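PDB 6ZM9: Chains: A from Unidentified, which cleaves S-adenosylmethionine as a phage-encoded SAM lyase, releasing 5'-methylthioadenosine and probably homoserine lactone. Local coordinates for residues Q104-V109 with V120-A125; I15-N20 with V72-I77; A53-Y58 with L66-S71; E30-D35 with E100-E105. All coordinates share one frame; numbering follows the deposited sequence. Where two conformers were deposited one is given.

Contact 1 of 4, residues Q104-V109 with V120-A125; sequences QESVIV and VYSITA. With PRO (proline), chain E; MTA (5'-deoxy-5'-methylthioadenosine), chain F.
Gln104 and Glu105 approach Ala125 just before the strand pairing proper: Gln104 O lies against Ala125 CB, and Glu105 O accepts a nearly straight bond from Ala125 N (2.9 Å, 172° at the hydrogen). The side chain of Gln104 bends at chi2 (-66°) and swings off to the bound proline, its OE1 standing 2.7 Å from the proline N, while NE2 is held by Phe102 O and Asn20 O. Glu105 N donates to the proline OXT at 2.9 Å, and the Glu105 carboxylate runs on to Tyr58 and Arg62. At Ser106 the hydroxyl meets Ser122 OG in a weak bond, doubtful in detail because both serines have two conformers; Ser106 O faces the methyl CS of methylthioadenosine. Val107 and Ile123 exchange a pair of backbone bonds, Val107 O receiving Ile123 N at 2.8 Å. Ile108, on the same face as Ser106, divides its branches: CG2 rests 4.1 Å from Val120 CG1, whereas CD1 reaches 3.6 Å from N7 of methylthioadenosine. Val109 forms the next two-bond pair with Tyr121, and its CG2 touches Ile123 CD1 at 3.7 Å on the face covered by helix 84-101. Strand directions 161° apart show antiparallel pairing, and the short link between strands 106-113 and 116-124 makes it a beta hairpin, one face of which lines the methylthioadenosine pocket.

Contact 2 of 4, residues I15-N20 with V72-I77; sequences IFVGLN and VQIIII. With MTA (5'-deoxy-5'-methylthioadenosine), chain B; PRO (proline), chain E.
Ile15 and Ile74 exchange two backbone hydrogen bonds, the shorter from Ile74 N to Ile15 O at 2.8 Å; two residues on, Val17 and Val72 do the same, with Val72 N to Val17 O also 2.8 Å but more bent (150° at the hydrogen). Phe16 and Gln73 form the non-hydrogen-bonded pair between them. Farther along strand 66-77, Ile77 reads the adenine edge of a methylthioadenosine shared with the third subunit: its N donates to the ligand N1 at 3.0 Å, and its O takes a bond from N6 at 2.8 Å. Asn20, at the other end, offers its O to the N of the bound proline.

This ladder, with strand directions 155° apart, lies within an antiparallel sheet that carries helices 29-43 and 84-101 on one face, the face of Ile15, Val17, Val72 and Ile74. On the other face Phe16 and Gln73 run alongside each other. With its CG anti to the backbone N and the chain extended, Gln73 brings its CG obliquely against the Phe16 ring, an off-centre CH-pi contact 4.2 Å from the centroid; ring and amide planes are 32° apart. Gln54 OE1 receives the Gln73 NE2 bond. On the helix side, Ile15 CB meets Ile74 CB at 4.1 Å, and Leu19 CD1 comes within 4.0 Å of Val72 CG2 beside Val32.

Contact 3 of 4, residues A53-Y58 with L66-S71; sequences AQRGVY and LVTENS. With MTA (5'-deoxy-5'-methylthioadenosine), chain F; PRO (proline), chain E.
Arg55 reaches over the neighbouring strand to Asn70: NH1 donates to Asn70 OD1 at 2.9 Å with an angle of 153° at the hydrogen. The oxygen lies near the guanidinium plane, yet the donor stands well above the amide's carbonyl plane, and the two flat groups are turned 71° from each other. Bends at chi2 and chi3 fold the arginine back, bringing one guanidinium face over the backbone at Glu69 O and NH2 to 3.5 Å from Thr68 CG2. A water joins NH2 to Thr68 O, and Glu30 of the second subunit forms a salt bridge with the same nitrogen. On the side of the sheet that carries Arg55 and Thr68, Val57 CG1 packs against Leu66 CD1 at 3.6 Å.

The opposite side of the sheet, with Gln54, Glu69 and Ser71, holds the ligands. Glu69 CG sits between its backbone N and carbonyl carbon (chi1 59°), and the extended chain beyond it splits its oxygens between two partners: OE1 accepts from the proline N at 2.6 Å, OE2 from O3' of methylthioadenosine at 2.6 Å. Ser71 OG shares a 2.8 Å hydrogen bond with O2' of methylthioadenosine. Tyr58, paired with Val67 through the backbone, carries its ring beyond the strand to lie obliquely against both ligands, with CD1 3.5 Å from S5' of methylthioadenosine; its hydroxyl bonds to Glu105. Gly56 CA approaches the nucleoside O3'. Thus one hairpin face grips the ribose hydroxyls and connects them, through a single carboxylate, to an amino acid placed near the thioether, an arrangement consistent with proline occupying the region of the methionine part of S-adenosylmethionine.

Contact 4 of 4, residues E30-D35 with E100-E105; sequences EDVVKD and EDFKQE. With PRO (proline), chain E.
Phe102 points its ring from the end of helix 84-101 into the flank of helix 29-43, where Asp31, Val32 and Asp35 receive it. The turn behind it is a Schellman motif: Lys103, at positive phi, is the C-prime residue, its N bonded to Glu100 O at 3.1 Å, and Gln104 N returns to Arg99 O. With chi1 at -66°, CG lies beside the Phe102 backbone N and the ring is directed across to the other helix. Val32 CG2 covers one face, offset toward the rim, in a CH-pi contact 4.1 Å from the centroid and 20° off the normal. Asp31 O lies at the ring edge, 3.6 Å from Phe102 CZ, and Asp31 CB touches CE1 at 3.8 Å. Asp35 arrives from the opposite direction, its carboxylate plane almost perpendicular to the ring; Tyr27 adds an edge-to-face partner from outside the two segments. Beyond the ring the carboxylate planes of Asp35 and Asp101 are turned 59° from each other, and the spacing suggests that one of them probably holds a proton: Asp35 OD2 and Asp101 OD2 are separated by 2.5 Å.

In the fold
Contacts 1, 2 and 3 belong to one antiparallel sheet, with strand 11-21 between the two hairpins: contact 2 lies about 11 Å from each of contacts 1 and 3, centre to centre. Contacts 2 and 3 share strand 66-77, and Leu19 N bonds to Asn70 O at 3.0 Å between them. Contacts 1 and 2 are joined by the backbone bond from Phe16 N to Ile108 O, 2.8 Å long. Residues of all three border methylthioadenosine; the proline is gripped by Asn20, Glu69 and Glu105. The helix packing of contact 4, about 9 Å from contact 2 between centres, meets the sheet where Val32 CG2 touches Leu19 CD2 at 3.7 Å. Its segment 100-105 also leads directly into contact 1.

Contact 1 of 4, residues Q104-V109 with V120-A125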
# COMPACT_ATOMS: atom_id res chain seq x y z
N GLN A 104 -13.36 -15.49 9.61
CA GLN A 104 -12.33 -14.72 10.30
C GLN A 104 -12.78 -14.18 11.65
O GLN A 104 -13.94 -13.81 11.84
CB GLN A 104 -11.90 -13.53 9.42
CG GLN A 104 -11.26 -13.96 8.13
CD GLN A 104 -9.95 -14.65 8.38
OE1 GLN A 104 -9.00 -14.04 8.85
NE2 GLN A 104 -9.89 -15.94 8.07
N GLU A 105 -11.81 -14.07 12.56
CA GLU A 105 -12.08 -13.44 13.85
C GLU A 105 -12.26 -11.94 13.70
O GLU A 105 -13.11 -11.34 14.37
CB GLU A 105 -10.97 -13.72 14.86
CG GLU A 105 -11.36 -13.22 16.24
CD GLU A 105 -10.29 -13.41 17.29
OE1 GLU A 105 -9.17 -12.91 17.12
OE2 GLU A 105 -10.61 -14.05 18.31
N SER A 106 -11.46 -11.31 12.85
CA SER A 106 -11.44 -9.86 12.70
C SER A 106 -11.09 -9.50 11.26
O SER A 106 -10.18 -10.11 10.69
CB SER A 106 -10.32 -9.31 13.59
OG SER A 106 -10.25 -7.89 13.58
N VAL A 107 -11.75 -8.47 10.72
CA VAL A 107 -11.39 -7.82 9.46
C VAL A 107 -11.24 -6.33 9.77
O VAL A 107 -12.09 -5.76 10.46
CB VAL A 107 -12.46 -8.06 8.38
CG1 VAL A 107 -12.32 -7.12 7.20
CG2 VAL A 107 -12.39 -9.50 7.89
N ILE A 108 -10.18 -5.70 9.28
CA ILE A 108 -9.96 -4.27 9.50
C ILE A 108 -10.38 -3.50 8.26
O ILE A 108 -10.00 -3.85 7.14
CB ILE A 108 -8.49 -3.96 9.86
CG1 ILE A 108 -8.12 -4.62 11.18
CG2 ILE A 108 -8.27 -2.45 9.88
CD1 ILE A 108 -6.63 -4.60 11.47
N VAL A 109 -11.14 -2.42 8.47
CA VAL A 109 -11.61 -1.54 7.41
C VAL A 109 -11.17 -0.12 7.75
O VAL A 109 -11.39 0.36 8.86
CB VAL A 109 -13.14 -1.59 7.27
CG1 VAL A 109 -13.61 -0.56 6.26
CG2 VAL A 109 -13.59 -2.97 6.87
N VAL A 120 -11.47 4.00 11.29
CA VAL A 120 -10.87 2.67 11.23
C VAL A 120 -11.75 1.78 12.08
O VAL A 120 -12.05 2.13 13.23
CB VAL A 120 -9.43 2.63 11.77
CG1 VAL A 120 -8.88 1.22 11.70
CG2 VAL A 120 -8.55 3.54 11.00
N TYR A 121 -12.19 0.67 11.52
CA TYR A 121 -13.08 -0.26 12.18
C TYR A 121 -12.40 -1.61 12.26
O TYR A 121 -11.75 -2.04 11.31
CB TYR A 121 -14.39 -0.49 11.37
CG TYR A 121 -15.15 0.75 11.02
CD1 TYR A 121 -16.01 1.33 11.93
CD2 TYR A 121 -15.01 1.33 9.77
CE1 TYR A 121 -16.72 2.48 11.62
CE2 TYR A 121 -15.71 2.48 9.45
CZ TYR A 121 -16.56 3.06 10.37
OH TYR A 121 -17.27 4.20 10.07
N SER A 122 -12.57 -2.28 13.39
CA SER A 122 -12.32 -3.73 13.49
C SER A 122 -13.67 -4.42 13.50
O SER A 122 -14.49 -4.14 14.38
CB SER A 122 -11.48 -4.07 14.74
OG SER A 122 -11.03 -5.43 14.68
N ILE A 123 -13.91 -5.27 12.51
CA ILE A 123 -15.16 -5.99 12.41
C ILE A 123 -14.90 -7.33 13.05
O ILE A 123 -14.13 -8.14 12.51
CB ILE A 123 -15.62 -6.16 10.96
CG1 ILE A 123 -15.86 -4.80 10.33
CG2 ILE A 123 -16.88 -7.02 10.94
CD1 ILE A 123 -16.12 -4.86 8.83
N THR A 124 -15.49 -7.57 14.22
CA THR A 124 -15.07 -8.66 15.09
C THR A 124 -16.19 -9.66 15.25
O THR A 124 -17.34 -9.29 15.51
CB THR A 124 -14.64 -8.10 16.44
OG1 THR A 124 -13.57 -7.18 16.23
CG2 THR A 124 -14.16 -9.21 17.34
N ALA A 125 -15.83 -10.93 15.12
CA ALA A 125 -16.79 -12.00 15.29
C ALA A 125 -17.32 -12.03 16.71
O ALA A 125 -16.58 -11.82 17.68
CB ALA A 125 -16.10 -13.33 14.99
N PRO E . -6.87 -14.85 10.28
CA PRO E . -6.92 -15.72 11.45
C PRO E . -8.32 -15.99 11.95
O PRO E . -8.59 -17.04 12.55
CB PRO E . -6.16 -14.91 12.50
CG PRO E . -6.29 -13.46 12.00
CD PRO E . -6.95 -13.44 10.68
OXT PRO E . -9.20 -15.14 11.80
CS MTA F . -7.23 -8.40 11.20
S5' MTA F . -6.24 -9.84 10.98
C5' MTA F . -6.07 -9.86 9.18
C4' MTA F . -4.85 -9.14 8.63
O4' MTA F . -4.90 -7.76 9.03
C2' MTA F . -2.61 -8.42 8.80
O2' MTA F . -2.25 -8.46 7.43
C3' MTA F . -3.48 -9.64 9.10
O3' MTA F . -3.05 -10.81 8.44
C1' MTA F . -3.57 -7.25 9.07
N9 MTA F . -3.36 -6.62 10.36
C8 MTA F . -3.84 -6.99 11.59
N7 MTA F . -3.56 -6.15 12.56
C5 MTA F . -2.83 -5.15 11.93
C6 MTA F . -2.29 -3.93 12.38
N6 MTA F . -2.41 -3.47 13.63
N1 MTA F . -1.66 -3.15 11.46
C2 MTA F . -1.59 -3.57 10.19
N3 MTA F . -2.07 -4.69 9.65
C4 MTA F . -2.69 -5.44 10.58

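Contact 2 of 4, residues I15-N20 with V72-I77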
# COMPACT_ATOMS: atom_id res chain seq x y z
N ILE A 15 -9.18 -2.65 3.11
CA ILE A 15 -9.72 -3.75 3.90
C ILE A 15 -8.63 -4.81 4.04
O ILE A 15 -8.02 -5.19 3.04
CB ILE A 15 -10.97 -4.35 3.24
CG1 ILE A 15 -12.02 -3.28 2.96
CG2 ILE A 15 -11.54 -5.48 4.09
CD1 ILE A 15 -13.23 -3.80 2.21
N PHE A 16 -8.41 -5.28 5.26
CA PHE A 16 -7.42 -6.32 5.53
C PHE A 16 -8.13 -7.60 5.92
O PHE A 16 -8.87 -7.63 6.91
CB PHE A 16 -6.50 -5.87 6.65
CG PHE A 16 -5.67 -4.66 6.31
CD1 PHE A 16 -6.16 -3.38 6.49
CD2 PHE A 16 -4.40 -4.82 5.80
CE1 PHE A 16 -5.37 -2.26 6.18
CE2 PHE A 16 -3.60 -3.71 5.50
CZ PHE A 16 -4.07 -2.44 5.69
N VAL A 17 -7.88 -8.67 5.15
CA VAL A 17 -8.53 -9.97 5.32
C VAL A 17 -7.44 -11.04 5.40
O VAL A 17 -6.68 -11.21 4.44
CB VAL A 17 -9.47 -10.32 4.15
CG1 VAL A 17 -10.25 -11.59 4.48
CG2 VAL A 17 -10.41 -9.19 3.80
N GLY A 18 -7.42 -11.79 6.49
CA GLY A 18 -6.51 -12.91 6.61
C GLY A 18 -7.00 -14.17 5.92
O GLY A 18 -8.18 -14.34 5.61
N LEU A 19 -6.05 -15.09 5.69
CA LEU A 19 -6.29 -16.31 4.92
C LEU A 19 -6.09 -17.56 5.75
O LEU A 19 -6.31 -18.67 5.23
CB LEU A 19 -5.42 -16.34 3.67
CG LEU A 19 -5.66 -15.15 2.72
CD1 LEU A 19 -4.65 -15.18 1.60
CD2 LEU A 19 -7.07 -15.12 2.18
N ASN A 20 -5.68 -17.43 7.00
CA ASN A 20 -5.68 -18.54 7.94
C ASN A 20 -7.04 -18.60 8.62
O ASN A 20 -7.70 -17.58 8.82
CB ASN A 20 -4.69 -18.30 9.08
CG ASN A 20 -3.34 -18.94 8.85
OD1 ASN A 20 -2.86 -19.07 7.73
ND2 ASN A 20 -2.68 -19.29 9.96
N VAL A 72 -4.62 -10.41 2.68
CA VAL A 72 -4.92 -9.61 1.50
C VAL A 72 -5.28 -8.21 1.97
O VAL A 72 -6.08 -8.05 2.90
CB VAL A 72 -6.09 -10.18 0.67
CG1 VAL A 72 -6.36 -9.31 -0.57
CG2 VAL A 72 -5.79 -11.61 0.28
N GLN A 73 -4.69 -7.21 1.34
CA GLN A 73 -5.12 -5.83 1.48
C GLN A 73 -5.90 -5.44 0.23
O GLN A 73 -5.35 -5.44 -0.88
CB GLN A 73 -3.91 -4.91 1.68
CG GLN A 73 -4.29 -3.44 1.80
CD GLN A 73 -3.11 -2.49 1.81
OE1 GLN A 73 -3.30 -1.29 1.61
NE2 GLN A 73 -1.93 -3.00 2.11
N ILE A 74 -7.18 -5.12 0.40
CA ILE A 74 -8.04 -4.67 -0.68
C ILE A 74 -8.01 -3.15 -0.69
O ILE A 74 -8.24 -2.52 0.35
CB ILE A 74 -9.49 -5.16 -0.49
CG1 ILE A 74 -9.54 -6.67 -0.22
CG2 ILE A 74 -10.34 -4.78 -1.72
CD1 ILE A 74 -10.94 -7.20 0.08
N ILE A 75 -7.70 -2.56 -1.85
CA ILE A 75 -7.63 -1.11 -2.01
C ILE A 75 -8.74 -0.70 -2.97
O ILE A 75 -8.77 -1.16 -4.12
CB ILE A 75 -6.26 -0.67 -2.55
CG1 ILE A 75 -5.14 -1.15 -1.62
CG2 ILE A 75 -6.22 0.84 -2.74
CD1 ILE A 75 -3.74 -1.01 -2.21
N ILE A 76 -9.63 0.19 -2.51
CA ILE A 76 -10.78 0.62 -3.30
C ILE A 76 -10.73 2.13 -3.41
O ILE A 76 -10.82 2.83 -2.40
CB ILE A 76 -12.11 0.20 -2.66
CG1 ILE A 76 -12.24 -1.32 -2.64
CG2 ILE A 76 -13.28 0.83 -3.42
CD1 ILE A 76 -13.36 -1.82 -1.75
N ILE A 77 -10.61 2.64 -4.63
CA ILE A 77 -10.78 4.06 -4.91
C ILE A 77 -12.17 4.24 -5.52
O ILE A 77 -12.51 3.56 -6.49
CB ILE A 77 -9.69 4.58 -5.86
CG1 ILE A 77 -8.30 4.35 -5.25
CG2 ILE A 77 -9.96 6.05 -6.20
CD1 ILE A 77 -7.19 4.60 -6.20
CS MTA B . -6.79 1.33 -14.15
S5' MTA B . -6.80 -0.40 -14.49
C5' MTA B . -5.20 -0.89 -13.80
C4' MTA B . -5.21 -1.33 -12.36
O4' MTA B . -5.71 -0.26 -11.54
C2' MTA B . -6.27 -2.35 -10.50
O2' MTA B . -5.13 -2.90 -9.86
C3' MTA B . -6.09 -2.53 -12.01
O3' MTA B . -5.51 -3.78 -12.36
C1' MTA B . -6.29 -0.82 -10.37
N9 MTA B . -7.63 -0.28 -10.21
C8 MTA B . -8.55 0.04 -11.17
N7 MTA B . -9.64 0.61 -10.72
C5 MTA B . -9.43 0.67 -9.35
C6 MTA B . -10.17 1.24 -8.29
N6 MTA B . -11.34 1.88 -8.45
N1 MTA B . -9.65 1.17 -7.05
C2 MTA B . -8.46 0.58 -6.88
N3 MTA B . -7.66 0.03 -7.80
C4 MTA B . -8.20 0.11 -9.02
N PRO E . -6.87 -14.85 10.28
CA PRO E . -6.92 -15.72 11.45
C PRO E . -8.32 -15.99 11.95
O PRO E . -8.59 -17.04 12.55
CB PRO E . -6.16 -14.91 12.50
CG PRO E . -6.29 -13.46 12.00
CD PRO E . -6.95 -13.44 10.68
OXT PRO E . -9.20 -15.14 11.80

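Contact 3 of 4, residues A53-Y58 with L66-S71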
# COMPACT_ATOMS: atom_id res chain seq x y z
N ALA A 53 -1.28 -9.10 -2.02
CA ALA A 53 -0.90 -10.21 -1.16
C ALA A 53 0.12 -9.75 -0.13
O ALA A 53 1.02 -8.97 -0.43
CB ALA A 53 -0.28 -11.33 -2.00
N GLN A 54 -0.03 -10.26 1.09
CA GLN A 54 0.77 -9.83 2.21
C GLN A 54 1.09 -11.02 3.10
O GLN A 54 0.43 -12.07 3.03
CB GLN A 54 0.02 -8.87 3.15
CG GLN A 54 -0.70 -7.78 2.46
CD GLN A 54 -1.29 -6.78 3.43
OE1 GLN A 54 -1.05 -5.58 3.30
NE2 GLN A 54 -2.09 -7.26 4.36
N ARG A 55 2.09 -10.84 3.95
CA ARG A 55 2.22 -11.62 5.17
C ARG A 55 1.66 -10.77 6.30
O ARG A 55 1.90 -9.56 6.35
CB ARG A 55 3.66 -12.02 5.45
CG ARG A 55 4.21 -12.96 4.40
CD ARG A 55 3.59 -14.35 4.46
NE ARG A 55 4.12 -15.13 5.57
CZ ARG A 55 3.57 -16.24 6.04
NH1 ARG A 55 2.44 -16.72 5.53
NH2 ARG A 55 4.17 -16.88 7.04
N GLY A 56 0.88 -11.38 7.18
CA GLY A 56 0.26 -10.66 8.26
C GLY A 56 0.54 -11.32 9.59
O GLY A 56 0.71 -12.54 9.69
N VAL A 57 0.57 -10.49 10.63
CA VAL A 57 0.75 -10.93 12.01
C VAL A 57 -0.43 -10.39 12.80
O VAL A 57 -0.73 -9.19 12.73
CB VAL A 57 2.08 -10.41 12.57
CG1 VAL A 57 2.23 -10.73 14.04
CG2 VAL A 57 3.25 -10.98 11.78
N TYR A 58 -1.09 -11.27 13.55
CA TYR A 58 -2.28 -10.95 14.32
C TYR A 58 -2.27 -11.69 15.65
O TYR A 58 -1.98 -12.88 15.70
CB TYR A 58 -3.50 -11.36 13.54
CG TYR A 58 -4.83 -11.22 14.24
CD1 TYR A 58 -5.45 -9.98 14.36
CD2 TYR A 58 -5.47 -12.32 14.79
CE1 TYR A 58 -6.69 -9.84 14.98
CE2 TYR A 58 -6.71 -12.19 15.40
CZ TYR A 58 -7.31 -10.94 15.51
OH TYR A 58 -8.54 -10.79 16.12
N LEU A 66 -0.26 -15.67 18.87
CA LEU A 66 0.20 -14.87 17.74
C LEU A 66 0.20 -15.73 16.49
O LEU A 66 0.85 -16.77 16.44
CB LEU A 66 1.62 -14.38 18.02
CG LEU A 66 2.13 -13.30 17.07
CD1 LEU A 66 1.30 -12.05 17.24
CD2 LEU A 66 3.59 -13.00 17.33
N VAL A 67 -0.51 -15.28 15.46
CA VAL A 67 -0.59 -15.97 14.18
C VAL A 67 0.15 -15.17 13.12
O VAL A 67 0.00 -13.95 13.03
CB VAL A 67 -2.07 -16.12 13.78
CG1 VAL A 67 -2.21 -16.77 12.41
CG2 VAL A 67 -2.83 -16.92 14.82
N THR A 68 0.94 -15.88 12.31
CA THR A 68 1.54 -15.35 11.08
C THR A 68 0.87 -16.07 9.91
O THR A 68 0.85 -17.31 9.86
CB THR A 68 3.06 -15.55 11.08
OG1 THR A 68 3.64 -14.93 12.24
CG2 THR A 68 3.68 -14.89 9.87
N GLU A 69 0.34 -15.30 8.96
CA GLU A 69 -0.49 -15.86 7.91
C GLU A 69 -0.25 -15.11 6.61
O GLU A 69 0.35 -14.04 6.58
CB GLU A 69 -1.99 -15.74 8.28
CG GLU A 69 -2.43 -14.29 8.51
CD GLU A 69 -3.91 -14.13 8.86
OE1 GLU A 69 -4.67 -15.12 8.85
OE2 GLU A 69 -4.32 -12.98 9.14
N ASN A 70 -0.75 -15.68 5.52
CA ASN A 70 -0.97 -14.89 4.33
C ASN A 70 -2.24 -14.06 4.53
O ASN A 70 -3.18 -14.49 5.19
CB ASN A 70 -1.17 -15.78 3.11
CG ASN A 70 0.07 -16.56 2.74
OD1 ASN A 70 1.20 -16.14 3.00
ND2 ASN A 70 -0.14 -17.68 2.09
N SER A 71 -2.25 -12.85 3.96
CA SER A 71 -3.42 -12.01 4.04
C SER A 71 -3.53 -11.17 2.77
O SER A 71 -2.67 -11.22 1.89
CB SER A 71 -3.41 -11.12 5.29
OG SER A 71 -2.33 -10.22 5.26
CS MTA F . -7.23 -8.40 11.20
S5' MTA F . -6.24 -9.84 10.98
C5' MTA F . -6.07 -9.86 9.18
C4' MTA F . -4.85 -9.14 8.63
O4' MTA F . -4.90 -7.76 9.03
C2' MTA F . -2.61 -8.42 8.80
O2' MTA F . -2.25 -8.46 7.43
C3' MTA F . -3.48 -9.64 9.10
O3' MTA F . -3.05 -10.81 8.44
C1' MTA F . -3.57 -7.25 9.07
N9 MTA F . -3.36 -6.62 10.36
C8 MTA F . -3.84 -6.99 11.59
N7 MTA F . -3.56 -6.15 12.56
C5 MTA F . -2.83 -5.15 11.93
C6 MTA F . -2.29 -3.93 12.38
N6 MTA F . -2.41 -3.47 13.63
N1 MTA F . -1.66 -3.15 11.46
C2 MTA F . -1.59 -3.57 10.19
N3 MTA F . -2.07 -4.69 9.65
C4 MTA F . -2.69 -5.44 10.58
N PRO E . -6.87 -14.85 10.28
CA PRO E . -6.92 -15.72 11.45
C PRO E . -8.32 -15.99 11.95
O PRO E . -8.59 -17.04 12.55
CB PRO E . -6.16 -14.91 12.50
CG PRO E . -6.29 -13.46 12.00
CD PRO E . -6.95 -13.44 10.68
OXT PRO E . -9.20 -15.14 11.80
O HOH W 1 1.01 -13.79 0.78
O HOH W 2 3.10 -18.94 8.66

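Contact 4 of 4, residues E30-D35 with E100-E105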
# COMPACT_ATOMS: atom_id res chain seq x y z
N GLU A 30 -6.81 -15.24 -4.59
CA GLU A 30 -7.81 -15.30 -5.66
C GLU A 30 -9.21 -15.57 -5.11
O GLU A 30 -10.20 -15.09 -5.67
CB GLU A 30 -7.45 -16.30 -6.75
CG GLU A 30 -8.10 -15.92 -8.10
CD GLU A 30 -7.54 -14.64 -8.77
OE1 GLU A 30 -6.55 -14.04 -8.29
OE2 GLU A 30 -8.12 -14.22 -9.80
N ASP A 31 -9.30 -16.34 -4.01
CA ASP A 31 -10.60 -16.53 -3.37
C ASP A 31 -11.19 -15.19 -2.95
O ASP A 31 -12.39 -14.94 -3.12
CB ASP A 31 -10.48 -17.40 -2.11
CG ASP A 31 -9.96 -18.81 -2.36
OD1 ASP A 31 -10.07 -19.34 -3.48
OD2 ASP A 31 -9.49 -19.40 -1.34
N VAL A 32 -10.36 -14.32 -2.34
CA VAL A 32 -10.83 -13.01 -1.91
C VAL A 32 -11.22 -12.14 -3.10
O VAL A 32 -12.23 -11.43 -3.05
CB VAL A 32 -9.77 -12.34 -1.01
CG1 VAL A 32 -10.18 -10.93 -0.66
CG2 VAL A 32 -9.56 -13.17 0.25
N VAL A 33 -10.43 -12.19 -4.19
CA VAL A 33 -10.77 -11.46 -5.41
C VAL A 33 -12.16 -11.85 -5.89
O VAL A 33 -13.03 -11.01 -6.13
CB VAL A 33 -9.72 -11.71 -6.51
CG1 VAL A 33 -10.14 -11.07 -7.83
CG2 VAL A 33 -8.35 -11.15 -6.09
N LYS A 34 -12.38 -13.16 -6.07
CA LYS A 34 -13.65 -13.63 -6.61
C LYS A 34 -14.81 -13.29 -5.68
O LYS A 34 -15.89 -12.90 -6.14
CB LYS A 34 -13.57 -15.13 -6.87
CG LYS A 34 -12.64 -15.57 -8.00
CD LYS A 34 -12.59 -17.09 -8.10
CE LYS A 34 -11.60 -17.57 -9.12
NZ LYS A 34 -11.96 -17.02 -10.45
N ASP A 35 -14.63 -13.48 -4.37
CA ASP A 35 -15.72 -13.22 -3.44
C ASP A 35 -16.05 -11.73 -3.41
O ASP A 35 -17.23 -11.36 -3.34
CB ASP A 35 -15.36 -13.75 -2.05
CG ASP A 35 -16.57 -13.95 -1.16
OD1 ASP A 35 -17.56 -14.53 -1.63
OD2 ASP A 35 -16.51 -13.54 0.02
N GLU A 100 -17.38 -13.09 7.45
CA GLU A 100 -18.14 -14.33 7.50
C GLU A 100 -17.62 -15.34 6.49
O GLU A 100 -17.41 -16.52 6.80
CB GLU A 100 -19.61 -14.05 7.21
CG GLU A 100 -20.41 -15.34 7.03
CD GLU A 100 -21.89 -15.13 6.74
OE1 GLU A 100 -22.47 -14.14 7.21
OE2 GLU A 100 -22.50 -15.98 6.05
N ASP A 101 -17.43 -14.90 5.24
CA ASP A 101 -17.14 -15.83 4.16
C ASP A 101 -15.81 -16.53 4.38
O ASP A 101 -15.62 -17.67 3.93
CB ASP A 101 -17.12 -15.11 2.82
CG ASP A 101 -18.49 -14.54 2.44
OD1 ASP A 101 -19.46 -14.70 3.21
OD2 ASP A 101 -18.56 -13.90 1.38
N PHE A 102 -14.86 -15.86 5.02
CA PHE A 102 -13.54 -16.42 5.28
C PHE A 102 -13.37 -16.85 6.73
O PHE A 102 -12.26 -17.20 7.13
CB PHE A 102 -12.46 -15.49 4.73
CG PHE A 102 -12.53 -15.40 3.23
CD1 PHE A 102 -12.10 -16.46 2.46
CD2 PHE A 102 -13.15 -14.34 2.60
CE1 PHE A 102 -12.21 -16.44 1.09
CE2 PHE A 102 -13.27 -14.32 1.21
CZ PHE A 102 -12.79 -15.36 0.46
N LYS A 103 -14.46 -16.92 7.49
CA LYS A 103 -14.45 -17.51 8.83
C LYS A 103 -13.45 -16.81 9.74
O LYS A 103 -12.78 -17.45 10.56
CB LYS A 103 -14.20 -19.01 8.78
CG LYS A 103 -15.23 -19.77 7.97
CD LYS A 103 -14.94 -21.26 8.00
CE LYS A 103 -15.94 -22.09 7.26
NZ LYS A 103 -15.55 -23.53 7.36
N GLN A 104 -13.36 -15.49 9.61
CA GLN A 104 -12.33 -14.72 10.30
C GLN A 104 -12.78 -14.18 11.65
O GLN A 104 -13.94 -13.81 11.84
CB GLN A 104 -11.90 -13.53 9.42
CG GLN A 104 -11.26 -13.96 8.13
CD GLN A 104 -9.95 -14.65 8.38
OE1 GLN A 104 -9.00 -14.04 8.85
NE2 GLN A 104 -9.89 -15.94 8.07
N GLU A 105 -11.81 -14.07 12.56
CA GLU A 105 -12.08 -13.44 13.85
C GLU A 105 -12.26 -11.94 13.70
O GLU A 105 -13.11 -11.34 14.37
CB GLU A 105 -10.97 -13.72 14.86
CG GLU A 105 -11.36 -13.22 16.24
CD GLU A 105 -10.29 -13.41 17.29
OE1 GLU A 105 -9.17 -12.91 17.12
OE2 GLU A 105 -10.61 -14.05 18.31
N PRO E . -6.87 -14.85 10.28
CA PRO E . -6.92 -15.72 11.45
C PRO E . -8.32 -15.99 11.95
O PRO E . -8.59 -17.04 12.55
CB PRO E . -6.16 -14.91 12.50
CG PRO E . -6.29 -13.46 12.00
CD PRO E . -6.95 -13.44 10.68
OXT PRO E . -9.20 -15.14 11.80